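Local coordinates for adenosine monophosphate-protein transferase (Sulfolobus tokodaii, PDB 2EKM), which is of unknown function but belongs to the adenosine-specific kinase family and may transfer adenosine monophosphate to proteins, at residues Phe49-Ala52 with Arg56-Arg59. Numbering follows the deposited sequence.
Sequences FCEA and RLIR
F49 and R59 form an antiparallel hydrogen-bonded pair, F49 N reaching R59 O at 2.7 Å and R59 N returning to F49 O at 2.8 Å, while the next pair, C50 with I58, is non-hydrogen-bonded. Beyond it, E51 N makes a weak bond to L57 O, and the carboxylate of E51 supplies an acceptor for L57 N. With CG anti to the backbone N (chi1 171°) and the chain extended beyond it, E51 OE1 accepts an almost straight bond of 3.0 Å from L57 N through its anti lone pair. R59 NH2 meets E51 OE1 at 3.0 Å in a salt bridge, on the syn side but 32° out of the carboxylate plane. This is the loop end of the beta hairpin built by strands 44-50 and 57-62, the latter outermost in the five-stranded sheet of this chain, which a strand of the second subunit extends by pairing in parallel with L57 and I58. Were E51 an alanine, L57 N and R59 NH2 would probably lose their shared acceptor. R59 NH1 makes a second salt bridge, to E143 of the second subunit. On the sheet face shared by C50 and I58, C50 SG touches I58 CD1 at 3.5 Å, and both side chains rest on A75 of helix 65-78.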
ATOM      1  N   PHE A  49      16.201  -2.704  -7.964  1.00 18.34           N
ATOM      2  CA  PHE A  49      15.686  -3.336  -6.750  1.00 19.84           C
ATOM      3  C   PHE A  49      16.765  -3.387  -5.670  1.00 18.90           C
ATOM      4  O   PHE A  49      17.884  -3.834  -5.920  1.00 20.04           O
ATOM      5  CB  PHE A  49      15.201  -4.757  -7.064  1.00 18.49           C
ATOM      6  CG  PHE A  49      14.830  -5.559  -5.848  1.00 19.34           C
ATOM      7  CD1 PHE A  49      13.746  -5.187  -5.050  1.00 18.72           C
ATOM      8  CD2 PHE A  49      15.560  -6.693  -5.500  1.00 18.38           C
ATOM      9  CE1 PHE A  49      13.396  -5.936  -3.929  1.00 18.74           C
ATOM     10  CE2 PHE A  49      15.220  -7.451  -4.378  1.00 17.70           C
ATOM     11  CZ  PHE A  49      14.138  -7.074  -3.591  1.00 18.41           C
ATOM     12  N   CYS A  50      16.419  -2.942  -4.469  1.00 18.51           N
ATOM     13  CA  CYS A  50      17.372  -2.924  -3.368  1.00 18.50           C
ATOM     14  C   CYS A  50      17.441  -4.211  -2.548  1.00 19.08           C
ATOM     15  O   CYS A  50      16.687  -4.389  -1.589  1.00 18.37           O
ATOM     16  CB  CYS A  50      17.075  -1.750  -2.432  1.00 18.38           C
ATOM     17  SG  CYS A  50      17.295  -0.103  -3.170  1.00 21.73           S
ATOM     18  N   GLU A  51      18.341  -5.111  -2.932  1.00 18.79           N
ATOM     19  CA  GLU A  51      18.533  -6.352  -2.184  1.00 19.00           C
ATOM     20  C   GLU A  51      18.900  -5.871  -0.776  1.00 17.99           C
ATOM     21  O   GLU A  51      19.789  -5.033  -0.618  1.00 18.91           O
ATOM     22  CB  GLU A  51      19.672  -7.156  -2.804  1.00 19.36           C
ATOM     23  CG  GLU A  51      20.115  -8.357  -1.997  1.00 22.49           C
ATOM     24  CD  GLU A  51      21.274  -9.077  -2.650  1.00 23.21           C
ATOM     25  OE1 GLU A  51      22.220  -8.395  -3.102  1.00 24.02           O
ATOM     26  OE2 GLU A  51      21.241 -10.320  -2.709  1.00 25.07           O
ATOM     27  N   ALA A  52      18.223  -6.396   0.240  1.00 17.78           N
ATOM     28  CA  ALA A  52      18.442  -5.937   1.612  1.00 18.91           C
ATOM     29  C   ALA A  52      19.287  -6.820   2.522  1.00 18.76           C
ATOM     30  O   ALA A  52      19.409  -6.544   3.719  1.00 16.42           O
ATOM     31  CB  ALA A  52      17.085  -5.671   2.271  1.00 18.37           C
ATOM     32  N   ARG A  56      23.735  -7.006  -0.608  1.00 21.67           N
ATOM     33  CA  ARG A  56      23.017  -5.734  -0.569  1.00 21.90           C
ATOM     34  C   ARG A  56      23.267  -4.896  -1.822  1.00 21.60           C
ATOM     35  O   ARG A  56      23.547  -3.699  -1.739  1.00 22.41           O
ATOM     36  CB  ARG A  56      23.450  -4.947   0.673  1.00 22.25           C
ATOM     37  CG  ARG A  56      23.126  -5.654   1.987  1.00 22.80           C
ATOM     38  CD  ARG A  56      23.982  -5.128   3.132  1.00 22.97           C
ATOM     39  NE  ARG A  56      23.860  -3.682   3.305  1.00 21.42           N
ATOM     40  CZ  ARG A  56      24.485  -2.995   4.254  1.00 23.92           C
ATOM     41  NH1 ARG A  56      25.276  -3.628   5.115  1.00 22.88           N
ATOM     42  NH2 ARG A  56      24.318  -1.681   4.351  1.00 21.38           N
ATOM     43  N   LEU A  57      23.148  -5.531  -2.981  1.00 21.28           N
ATOM     44  CA  LEU A  57      23.381  -4.859  -4.251  1.00 20.99           C
ATOM     45  C   LEU A  57      22.110  -4.393  -4.950  1.00 22.39           C
ATOM     46  O   LEU A  57      21.064  -5.041  -4.863  1.00 21.62           O
ATOM     47  CB  LEU A  57      24.134  -5.795  -5.200  1.00 19.27           C
ATOM     48  CG  LEU A  57      25.529  -6.248  -4.771  1.00 19.80           C
ATOM     49  CD1 LEU A  57      26.053  -7.320  -5.729  1.00 20.00           C
ATOM     50  CD2 LEU A  57      26.453  -5.043  -4.746  1.00 19.46           C
ATOM     51  N   ILE A  58      22.206  -3.258  -5.638  1.00 21.52           N
ATOM     52  CA  ILE A  58      21.073  -2.750  -6.400  1.00 22.54           C
ATOM     53  C   ILE A  58      20.996  -3.705  -7.587  1.00 22.10           C
ATOM     54  O   ILE A  58      21.924  -3.764  -8.396  1.00 21.79           O
ATOM     55  CB  ILE A  58      21.327  -1.326  -6.957  1.00 22.66           C
ATOM     56  CG1 ILE A  58      21.510  -0.320  -5.815  1.00 24.17           C
ATOM     57  CG2 ILE A  58      20.178  -0.918  -7.868  1.00 22.43           C
ATOM     58  CD1 ILE A  58      20.272  -0.067  -4.994  1.00 26.29           C
ATOM     59  N   ARG A  59      19.908  -4.463  -7.680  1.00 20.74           N
ATOM     60  CA  ARG A  59      19.732  -5.405  -8.778  1.00 21.04           C
ATOM     61  C   ARG A  59      18.935  -4.697  -9.865  1.00 21.49           C
ATOM     62  O   ARG A  59      17.994  -3.962  -9.569  1.00 21.38           O
ATOM     63  CB  ARG A  59      18.998  -6.648  -8.283  1.00 19.92           C
ATOM     64  CG  ARG A  59      19.681  -7.311  -7.099  1.00 21.40           C
ATOM     65  CD  ARG A  59      21.111  -7.707  -7.435  1.00 20.18           C
ATOM     66  NE  ARG A  59      21.736  -8.451  -6.344  1.00 20.51           N
ATOM     67  CZ  ARG A  59      22.593  -9.452  -6.523  1.00 22.02           C
ATOM     68  NH1 ARG A  59      22.932  -9.830  -7.750  1.00 20.60           N
ATOM     69  NH2 ARG A  59      23.101 -10.086  -5.474  1.00 22.75           N
TER